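O-methyltransferase (Burkholderia thailandensis, PDB 3MCZ) probably transfers methyl groups from S-adenosyl-L-methionine to hydroxyl groups of a substrate not yet identified, acting as a dimer. Local coordinates at residues E100-T105 against D109-I114; E265-I270 against V326-L331; Y119-N124 against E143-H148. One frame throughout, in Å; residues are numbered along the deposited sequence.

Contact 1. Residues E100-T105 against D109-I114; sequences ERYLTT and DYIGPI
R101 and D109 form the charged part of this contact. The arginine chain runs out extended, with CG trans to the backbone N (chi1 178°), and delivers R101 NE to D109 OD2 at 2.6 Å in a salt bridge whose N-H...O bond is nearly straight. The carboxylate oxygen lies in the guanidinium plane, yet NE meets it from above the carboxylate plane, the two planes being 43° apart. R101 NH2 adds a weak second bond to the same oxygen.

One backbone bond crosses, from I111 N to Y102 O at 2.8 Å, and Y110 CA also touches that carbonyl through a C-H...O contact. I111 is the N-cap residue of helix 112-119, so the bond ties the start of this helix to the last turn of helix 97-103. A short loop joins the two helices, and residues 100-105 belong to the dimerisation region, probably of winged-helix type as in this family.

Aromatic and apolar contacts fill the rest. The Y110 ring is sandwiched: T105 CA sits 3.6 Å from its centroid, almost on the ring normal, while G112 N lies over the opposite face. T105 CG2 approaches Y110 OH at 3.6 Å; the threonine hydroxyl itself bonds to D51. The Y102 ring has R101 CG over one face and turns an edge to D109 O, whose hydrogen bond comes from R162 of helix 150-172. L103 CD2 meets I111 CG1 at 3.9 Å, and V25 of the second subunit packs on both Y102 and I111.

Contact 2. Residues E265-I270 against V326-L331; sequences EAREVI and VRDAGL
Two helices of the Rossmann-like methyltransferase domain, 263-275 and 319-328, meet here through an apolar pair and a charged pair of side chains. The apolar one is buried: I270 CG2 touches V326 CG2 at 3.8 Å, the side chains crossing at about a right angle.

Nearer the surface, R267 reaches D328. Its chain leaves the helix extended and then bends at chi3 (-75°), which swings the guanidinium across to the carboxylate. R267 NH1 points at D328 OD2 almost in line, but at 3.3 Å the salt bridge is long and its hydrogen bond weak. A water makes a second route: it accepts from R267 NH2 at 2.8 Å and donates to D328 OD2 at a very short 2.5 Å. Both OD2 and the water lie in the guanidinium plane, and the guanidinium and carboxylate planes are only 20° apart, making a nearly flat bridge with one carboxylate oxygen serving both routes.

Just beyond D328 the helix closes in a Schellman motif. G330 takes a positive phi (89°), G330 N bonds back to R327 O at 2.8 Å, and L331 N returns weakly to V326 O as the chain leads into strand 332-338. V325 of helix 319-328 packs against both R267 and I270, while V326 also rests on I285 of strand 281-288 and V333 of strand 332-338, seating helix 319-328 against the sheet, with helix 263-275 beside it.

Contact 3. Residues Y119-N124 against E143-H148; sequences YLQWDN and ESRFAH
The backbones stay well apart, L120 CA and R145 CA being 11.2 Å from each other, and R145, from helix 142-145, bridges to the type I beta turn Y119 to W122. The turn follows helix 112-119, beside the dimer interface, so R145 joins the interface region to a segment of the catalytic domain.

R145 is fully stretched: CG lies opposite the backbone N (chi1 -177°), and the chain continues extended to NE. Its guanidinium then meets L120 O end-on with two nitrogens, R145 NH2 at 3.0 Å and R145 NH1 at 3.2 Å. The carbonyl oxygen lies in the guanidinium plane, but both nitrogens approach from the same face of the carbonyl plane, NH2 tilted 32° from it and NH1 higher above it. The pair centres L120 O between NH1 and NH2, and any hold on the roll of the group would come from NE, which forms a salt bridge with D149. The charge is probably balanced mainly by D149, with the turn carbonyl accepting the far N-H groups.

L120 crosses the arginine at about a right angle, its CB 3.6 Å from R145 NH2, and A152 of helix 150-172 packs on both side chains. Q121 bends at chi2 and is held through its NE2 by the carbonyl of H117. W122, next in the turn, stacks on W122 of the second subunit. The Q121 amide plane stands 61° from the guanidinium, and its OE1 lies 3.0 Å from R145 NH1.

The three contacts follow one another along the chain without overlapping. Contacts 1 and 3 are neighbours, with centres 22 Å apart and nearest atoms about 5 Å apart; helix 112-119 begins in contact 1 and leads into the turn of contact 3. Both touch the second subunit, consistent with the predicted dimerisation activity. Helix 150-172 of the same chain packs on both as well. Contact 2 lies across the chain's centre from contact 1, the two centres being 39 Å apart, and no other subunit touches it. Contact 3 comes between in sequence, its nearest atoms about 9 Å from contact 2. E143 of contact 3 bonds to T311 and N312, and E265 of contact 2 bonds to nearby H313.

Contact 1. Residues E100-T105 against D109-I114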
loop_
_atom_site.group_PDB
_atom_site.type_symbol
_atom_site.label_atom_id
_atom_site.label_comp_id
_atom_site.label_asym_id
_atom_site.label_seq_id
_atom_site.Cartn_x
_atom_site.Cartn_y
_atom_site.Cartn_z
ATOM N N GLU A 100 -0.320 -20.913 6.965
ATOM C CA GLU A 100 -0.760 -22.239 6.594
ATOM C C GLU A 100 -2.280 -22.226 6.333
ATOM O O GLU A 100 -2.757 -22.789 5.342
ATOM C CB GLU A 100 -0.373 -23.246 7.680
ATOM C CG GLU A 100 -0.564 -24.696 7.236
ATOM C CD GLU A 100 0.479 -25.193 6.240
ATOM O OE1 GLU A 100 1.539 -24.542 6.047
ATOM O OE2 GLU A 100 0.230 -26.279 5.659
ATOM N N ARG A 101 -3.024 -21.542 7.195
ATOM C CA ARG A 101 -4.458 -21.544 7.088
ATOM C C ARG A 101 -4.983 -20.746 5.892
ATOM O O ARG A 101 -5.922 -21.161 5.243
ATOM C CB ARG A 101 -5.089 -21.015 8.379
ATOM C CG ARG A 101 -6.606 -20.932 8.316
ATOM C CD ARG A 101 -7.199 -20.756 9.683
ATOM N NE ARG A 101 -8.638 -20.944 9.638
ATOM C CZ ARG A 101 -9.468 -20.709 10.651
ATOM N NH1 ARG A 101 -9.019 -20.281 11.828
ATOM N NH2 ARG A 101 -10.757 -20.917 10.479
ATOM N N TYR A 102 -4.419 -19.582 5.624
ATOM C CA TYR A 102 -5.038 -18.652 4.654
ATOM C C TYR A 102 -4.270 -18.457 3.367
ATOM O O TYR A 102 -4.797 -17.914 2.403
ATOM C CB TYR A 102 -5.292 -17.297 5.314
ATOM C CG TYR A 102 -6.202 -17.354 6.522
ATOM C CD1 TYR A 102 -7.572 -17.564 6.388
ATOM C CD2 TYR A 102 -5.693 -17.198 7.796
ATOM C CE1 TYR A 102 -8.419 -17.620 7.519
ATOM C CE2 TYR A 102 -6.524 -17.253 8.935
ATOM C CZ TYR A 102 -7.876 -17.448 8.786
ATOM O OH TYR A 102 -8.668 -17.501 9.916
ATOM N N LEU A 103 -3.008 -18.877 3.327
ATOM C CA LEU A 103 -2.149 -18.542 2.186
ATOM C C LEU A 103 -1.571 -19.765 1.469
ATOM O O LEU A 103 -0.692 -19.630 0.613
ATOM C CB LEU A 103 -1.020 -17.621 2.654
ATOM C CG LEU A 103 -1.433 -16.246 3.202
ATOM C CD1 LEU A 103 -0.167 -15.478 3.691
ATOM C CD2 LEU A 103 -2.245 -15.469 2.150
ATOM N N THR A 104 -2.057 -20.959 1.817
ATOM C CA THR A 104 -1.692 -22.179 1.123
ATOM C C THR A 104 -2.839 -22.589 0.188
ATOM O O THR A 104 -4.007 -22.595 0.598
ATOM C CB THR A 104 -1.366 -23.339 2.112
ATOM O OG1 THR A 104 -2.459 -23.568 3.019
ATOM C CG2 THR A 104 -0.093 -23.006 2.894
ATOM N N THR A 105 -2.506 -22.937 -1.056
ATOM C CA THR A 105 -3.523 -23.177 -2.085
ATOM C C THR A 105 -4.472 -24.353 -1.744
ATOM O O THR A 105 -5.614 -24.394 -2.192
ATOM C CB THR A 105 -2.874 -23.478 -3.455
ATOM O OG1 THR A 105 -2.126 -24.682 -3.346
ATOM C CG2 THR A 105 -1.947 -22.374 -3.892
ATOM N N ASP A 109 -9.525 -22.515 3.664
ATOM C CA ASP A 109 -9.666 -21.114 4.025
ATOM C C ASP A 109 -8.788 -20.202 3.182
ATOM O O ASP A 109 -8.686 -19.013 3.472
ATOM C CB ASP A 109 -9.304 -20.911 5.494
ATOM C CG ASP A 109 -10.276 -21.570 6.444
ATOM O OD1 ASP A 109 -11.482 -21.636 6.120
ATOM O OD2 ASP A 109 -9.823 -21.986 7.539
ATOM N N TYR A 110 -8.190 -20.738 2.128
ATOM C CA TYR A 110 -7.281 -19.977 1.265
ATOM C C TYR A 110 -7.899 -18.672 0.786
ATOM O O TYR A 110 -8.993 -18.682 0.250
ATOM C CB TYR A 110 -6.930 -20.832 0.067
ATOM C CG TYR A 110 -5.939 -20.298 -0.938
ATOM C CD1 TYR A 110 -4.710 -19.757 -0.546
ATOM C CD2 TYR A 110 -6.203 -20.401 -2.301
ATOM C CE1 TYR A 110 -3.796 -19.311 -1.503
ATOM C CE2 TYR A 110 -5.314 -19.976 -3.244
ATOM C CZ TYR A 110 -4.106 -19.431 -2.854
ATOM O OH TYR A 110 -3.212 -19.004 -3.820
ATOM N N ILE A 111 -7.195 -17.550 0.964
ATOM C CA ILE A 111 -7.710 -16.236 0.484
ATOM C C ILE A 111 -7.066 -15.806 -0.838
ATOM O O ILE A 111 -7.080 -14.642 -1.199
ATOM C CB ILE A 111 -7.571 -15.138 1.539
ATOM C CG1 ILE A 111 -6.095 -14.823 1.784
ATOM C CG2 ILE A 111 -8.274 -15.540 2.846
ATOM C CD1 ILE A 111 -5.853 -13.487 2.427
ATOM N N GLY A 112 -6.534 -16.751 -1.596
ATOM C CA GLY A 112 -5.896 -16.416 -2.875
ATOM C C GLY A 112 -6.725 -15.467 -3.738
ATOM O O GLY A 112 -6.228 -14.441 -4.207
ATOM N N PRO A 113 -7.999 -15.822 -3.981
ATOM C CA PRO A 113 -8.809 -14.987 -4.878
ATOM C C PRO A 113 -8.911 -13.515 -4.458
ATOM O O PRO A 113 -8.922 -12.636 -5.318
ATOM C CB PRO A 113 -10.169 -15.692 -4.867
ATOM C CG PRO A 113 -9.775 -17.183 -4.659
ATOM C CD PRO A 113 -8.630 -17.123 -3.693
ATOM N N ILE A 114 -9.013 -13.264 -3.152
ATOM C CA ILE A 114 -9.077 -11.918 -2.615
ATOM C C ILE A 114 -7.766 -11.198 -2.936
ATOM O O ILE A 114 -7.778 -10.075 -3.463
ATOM C CB ILE A 114 -9.300 -11.938 -1.054
ATOM C CG1 ILE A 114 -10.668 -12.554 -0.692
ATOM C CG2 ILE A 114 -9.143 -10.503 -0.425
ATOM C CD1 ILE A 114 -10.866 -12.818 0.821
#

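Contact 2. Residues E265-I270 against V326-L331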
loop_
_atom_site.group_PDB
_atom_site.type_symbol
_atom_site.label_atom_id
_atom_site.label_comp_id
_atom_site.label_asym_id
_atom_site.label_seq_id
_atom_site.Cartn_x
_atom_site.Cartn_y
_atom_site.Cartn_z
ATOM N N GLU A 265 -29.909 6.823 -11.158
ATOM C CA GLU A 265 -30.073 5.423 -11.491
ATOM C C GLU A 265 -30.492 4.606 -10.270
ATOM O O GLU A 265 -31.403 3.785 -10.361
ATOM C CB GLU A 265 -28.792 4.869 -12.090
ATOM C CG GLU A 265 -28.523 5.345 -13.489
ATOM C CD GLU A 265 -27.093 4.996 -13.948
ATOM O OE1 GLU A 265 -26.194 4.770 -13.102
ATOM O OE2 GLU A 265 -26.861 4.961 -15.157
ATOM N N ALA A 266 -29.838 4.848 -9.142
ATOM C CA ALA A 266 -30.109 4.118 -7.913
ATOM C C ALA A 266 -31.563 4.341 -7.460
ATOM O O ALA A 266 -32.246 3.404 -7.024
ATOM C CB ALA A 266 -29.086 4.532 -6.819
ATOM N N ARG A 267 -32.064 5.570 -7.612
ATOM C CA ARG A 267 -33.477 5.853 -7.256
ATOM C C ARG A 267 -34.422 5.056 -8.153
ATOM O O ARG A 267 -35.378 4.501 -7.679
ATOM C CB ARG A 267 -33.776 7.355 -7.325
ATOM C CG ARG A 267 -35.212 7.724 -7.007
ATOM C CD ARG A 267 -35.455 9.214 -7.168
ATOM N NE ARG A 267 -34.890 9.985 -6.065
ATOM C CZ ARG A 267 -35.466 10.113 -4.864
ATOM N NH1 ARG A 267 -36.598 9.483 -4.572
ATOM N NH2 ARG A 267 -34.871 10.835 -3.928
ATOM N N GLU A 268 -34.127 4.962 -9.453
ATOM C CA GLU A 268 -34.954 4.178 -10.352
ATOM C C GLU A 268 -34.940 2.685 -10.060
ATOM O O GLU A 268 -35.985 2.042 -10.152
ATOM C CB GLU A 268 -34.533 4.419 -11.800
ATOM C CG GLU A 268 -34.921 5.826 -12.237
ATOM C CD GLU A 268 -34.261 6.276 -13.520
ATOM O OE1 GLU A 268 -33.218 5.701 -13.928
ATOM O OE2 GLU A 268 -34.781 7.258 -14.094
ATOM N N VAL A 269 -33.772 2.151 -9.713
ATOM C CA VAL A 269 -33.613 0.723 -9.407
ATOM C C VAL A 269 -34.383 0.368 -8.147
ATOM O O VAL A 269 -35.016 -0.660 -8.087
ATOM C CB VAL A 269 -32.160 0.356 -9.225
ATOM C CG1 VAL A 269 -31.999 -1.083 -8.618
ATOM C CG2 VAL A 269 -31.451 0.440 -10.591
ATOM N N ILE A 270 -34.297 1.222 -7.143
ATOM C CA ILE A 270 -34.996 1.008 -5.876
ATOM C C ILE A 270 -36.496 1.010 -6.128
ATOM O O ILE A 270 -37.210 0.138 -5.646
ATOM C CB ILE A 270 -34.615 2.060 -4.829
ATOM C CG1 ILE A 270 -33.167 1.870 -4.397
ATOM C CG2 ILE A 270 -35.530 1.957 -3.604
ATOM C CD1 ILE A 270 -32.589 3.058 -3.651
ATOM N N VAL A 326 -36.701 4.274 -0.317
ATOM C CA VAL A 326 -37.578 3.141 -0.016
ATOM C C VAL A 326 -38.919 3.616 0.571
ATOM O O VAL A 326 -39.993 3.134 0.154
ATOM C CB VAL A 326 -36.845 2.119 0.914
ATOM C CG1 VAL A 326 -37.760 0.936 1.300
ATOM C CG2 VAL A 326 -35.576 1.605 0.227
ATOM N N ARG A 327 -38.862 4.565 1.506
ATOM C CA ARG A 327 -40.092 5.186 2.028
ATOM C C ARG A 327 -40.902 5.875 0.935
ATOM O O ARG A 327 -42.103 5.681 0.860
ATOM C CB ARG A 327 -39.801 6.200 3.135
ATOM C CG ARG A 327 -39.335 5.562 4.366
ATOM C CD ARG A 327 -39.362 6.520 5.573
ATOM N NE ARG A 327 -38.513 5.916 6.599
ATOM C CZ ARG A 327 -37.216 6.151 6.755
ATOM N NH1 ARG A 327 -36.588 7.075 6.034
ATOM N NH2 ARG A 327 -36.560 5.476 7.687
ATOM N N ASP A 328 -40.221 6.612 0.054
ATOM C CA ASP A 328 -40.880 7.288 -1.071
ATOM C C ASP A 328 -41.608 6.275 -1.946
ATOM O O ASP A 328 -42.614 6.620 -2.544
ATOM C CB ASP A 328 -39.906 8.104 -1.953
ATOM C CG ASP A 328 -39.363 9.363 -1.269
ATOM O OD1 ASP A 328 -39.900 9.806 -0.229
ATOM O OD2 ASP A 328 -38.342 9.892 -1.766
ATOM N N ALA A 329 -41.118 5.037 -2.000
ATOM C CA ALA A 329 -41.763 3.964 -2.770
ATOM C C ALA A 329 -42.954 3.358 -2.056
ATOM O O ALA A 329 -43.598 2.467 -2.584
ATOM C CB ALA A 329 -40.736 2.870 -3.179
ATOM N N GLY A 330 -43.269 3.851 -0.862
ATOM C CA GLY A 330 -44.421 3.389 -0.111
ATOM C C GLY A 330 -44.171 2.200 0.802
ATOM O O GLY A 330 -45.116 1.540 1.191
ATOM N N LEU A 331 -42.919 1.900 1.138
ATOM C CA LEU A 331 -42.618 0.774 2.022
ATOM C C LEU A 331 -42.210 1.294 3.399
ATOM O O LEU A 331 -41.656 2.379 3.509
ATOM C CB LEU A 331 -41.503 -0.111 1.454
ATOM C CG LEU A 331 -41.680 -0.693 0.052
ATOM C CD1 LEU A 331 -40.468 -1.572 -0.330
ATOM C CD2 LEU A 331 -42.963 -1.489 -0.053
HETATM O O HOH W 1 -36.044 10.796 -1.390
#

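Contact 3. Residues Y119-N124 against E143-H148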
loop_
_atom_site.group_PDB
_atom_site.type_symbol
_atom_site.label_atom_id
_atom_site.label_comp_id
_atom_site.label_asym_id
_atom_site.label_seq_id
_atom_site.Cartn_x
_atom_site.Cartn_y
_atom_site.Cartn_z
ATOM N N TYR A 119 -4.310 -7.462 -6.170
ATOM C CA TYR A 119 -3.131 -7.115 -6.964
ATOM C C TYR A 119 -3.408 -6.832 -8.412
ATOM O O TYR A 119 -2.681 -6.087 -9.042
ATOM C CB TYR A 119 -1.963 -8.060 -6.769
ATOM C CG TYR A 119 -2.012 -9.447 -7.281
ATOM C CD1 TYR A 119 -2.056 -9.725 -8.636
ATOM C CD2 TYR A 119 -1.855 -10.519 -6.388
ATOM C CE1 TYR A 119 -2.026 -11.029 -9.078
ATOM C CE2 TYR A 119 -1.825 -11.831 -6.827
ATOM C CZ TYR A 119 -1.919 -12.079 -8.169
ATOM O OH TYR A 119 -1.895 -13.394 -8.613
ATOM N N LEU A 120 -4.510 -7.360 -8.931
ATOM C CA LEU A 120 -4.902 -7.022 -10.307
ATOM C C LEU A 120 -5.358 -5.553 -10.500
ATOM O O LEU A 120 -5.520 -5.111 -11.657
ATOM C CB LEU A 120 -5.997 -7.999 -10.791
ATOM C CG LEU A 120 -5.470 -9.430 -11.035
ATOM C CD1 LEU A 120 -6.616 -10.410 -11.384
ATOM C CD2 LEU A 120 -4.376 -9.391 -12.145
ATOM N N GLN A 121 -5.580 -4.800 -9.413
ATOM C CA GLN A 121 -5.926 -3.369 -9.562
ATOM C C GLN A 121 -4.719 -2.432 -9.394
ATOM O O GLN A 121 -4.875 -1.206 -9.425
ATOM C CB GLN A 121 -7.045 -2.937 -8.584
ATOM C CG GLN A 121 -8.154 -3.963 -8.364
ATOM C CD GLN A 121 -8.687 -4.565 -9.660
ATOM O OE1 GLN A 121 -8.882 -3.858 -10.651
ATOM N NE2 GLN A 121 -8.934 -5.882 -9.652
ATOM N N TRP A 122 -3.514 -3.000 -9.270
ATOM C CA TRP A 122 -2.323 -2.207 -8.963
ATOM C C TRP A 122 -2.075 -1.065 -9.935
ATOM O O TRP A 122 -1.713 0.051 -9.541
ATOM C CB TRP A 122 -1.089 -3.103 -8.976
ATOM C CG TRP A 122 0.178 -2.465 -8.454
ATOM C CD1 TRP A 122 1.185 -1.896 -9.179
ATOM C CD2 TRP A 122 0.591 -2.413 -7.090
ATOM N NE1 TRP A 122 2.182 -1.473 -8.343
ATOM C CE2 TRP A 122 1.852 -1.777 -7.058
ATOM C CE3 TRP A 122 0.039 -2.871 -5.899
ATOM C CZ2 TRP A 122 2.554 -1.577 -5.881
ATOM C CZ3 TRP A 122 0.739 -2.639 -4.707
ATOM C CH2 TRP A 122 1.979 -2.013 -4.718
ATOM N N ASP A 123 -2.207 -1.366 -11.213
ATOM C CA ASP A 123 -1.967 -0.371 -12.249
ATOM C C ASP A 123 -3.106 0.637 -12.432
ATOM O O ASP A 123 -2.936 1.644 -13.122
ATOM C CB ASP A 123 -1.676 -1.057 -13.603
ATOM C CG ASP A 123 -0.484 -1.998 -13.548
ATOM O OD1 ASP A 123 0.366 -1.823 -12.633
ATOM O OD2 ASP A 123 -0.380 -2.887 -14.442
ATOM N N ASN A 124 -4.276 0.384 -11.854
ATOM C CA ASN A 124 -5.383 1.302 -12.060
ATOM C C ASN A 124 -5.325 2.544 -11.155
ATOM O O ASN A 124 -5.710 3.644 -11.558
ATOM C CB ASN A 124 -6.691 0.548 -11.876
ATOM C CG ASN A 124 -6.846 -0.575 -12.898
ATOM O OD1 ASN A 124 -6.081 -0.649 -13.878
ATOM N ND2 ASN A 124 -7.834 -1.425 -12.697
ATOM N N GLU A 143 -16.491 -2.718 -16.134
ATOM C CA GLU A 143 -17.430 -2.873 -17.234
ATOM C C GLU A 143 -16.703 -3.100 -18.579
ATOM O O GLU A 143 -17.262 -3.759 -19.463
ATOM C CB GLU A 143 -18.463 -1.721 -17.289
ATOM C CG GLU A 143 -17.900 -0.291 -17.376
ATOM C CD GLU A 143 -17.667 0.365 -16.023
ATOM O OE1 GLU A 143 -17.118 -0.326 -15.129
ATOM O OE2 GLU A 143 -18.029 1.568 -15.849
ATOM N N SER A 144 -15.452 -2.636 -18.697
ATOM C CA SER A 144 -14.637 -2.799 -19.930
ATOM C C SER A 144 -13.704 -3.993 -19.871
ATOM O O SER A 144 -13.132 -4.400 -20.908
ATOM C CB SER A 144 -13.763 -1.549 -20.166
ATOM O OG SER A 144 -14.423 -0.342 -19.773
ATOM N N ARG A 145 -13.498 -4.511 -18.658
ATOM C CA ARG A 145 -12.473 -5.521 -18.366
ATOM C C ARG A 145 -13.025 -6.940 -18.281
ATOM O O ARG A 145 -12.401 -7.854 -18.773
ATOM C CB ARG A 145 -11.766 -5.187 -17.055
ATOM C CG ARG A 145 -10.644 -6.108 -16.692
ATOM C CD ARG A 145 -10.058 -5.719 -15.361
ATOM N NE ARG A 145 -8.743 -6.347 -15.120
ATOM C CZ ARG A 145 -7.920 -5.965 -14.139
ATOM N NH1 ARG A 145 -8.245 -4.966 -13.316
ATOM N NH2 ARG A 145 -6.774 -6.589 -13.971
ATOM N N PHE A 146 -14.168 -7.130 -17.640
ATOM C CA PHE A 146 -14.612 -8.506 -17.348
ATOM C C PHE A 146 -15.011 -9.400 -18.548
ATOM O O PHE A 146 -15.029 -10.639 -18.402
ATOM C CB PHE A 146 -15.695 -8.524 -16.258
ATOM C CG PHE A 146 -15.190 -8.162 -14.865
ATOM C CD1 PHE A 146 -13.832 -8.005 -14.586
ATOM C CD2 PHE A 146 -16.088 -8.022 -13.828
ATOM C CE1 PHE A 146 -13.393 -7.665 -13.309
ATOM C CE2 PHE A 146 -15.666 -7.700 -12.555
ATOM C CZ PHE A 146 -14.310 -7.515 -12.285
ATOM N N ALA A 147 -15.287 -8.835 -19.727
ATOM C CA ALA A 147 -15.608 -9.695 -20.886
ATOM C C ALA A 147 -14.393 -10.470 -21.401
ATOM O O ALA A 147 -14.551 -11.558 -21.942
ATOM C CB ALA A 147 -16.270 -8.910 -22.023
ATOM N N HIS A 148 -13.187 -9.937 -21.231
ATOM C CA HIS A 148 -11.987 -10.584 -21.767
ATOM C C HIS A 148 -11.036 -11.098 -20.672
ATOM O O HIS A 148 -10.206 -12.003 -20.925
ATOM C CB HIS A 148 -11.232 -9.603 -22.676
ATOM C CG HIS A 148 -10.795 -8.339 -21.990
ATOM N ND1 HIS A 148 -9.613 -8.238 -21.289
ATOM C CD2 HIS A 148 -11.397 -7.129 -21.889
ATOM C CE1 HIS A 148 -9.499 -7.013 -20.798
ATOM N NE2 HIS A 148 -10.569 -6.320 -21.146
#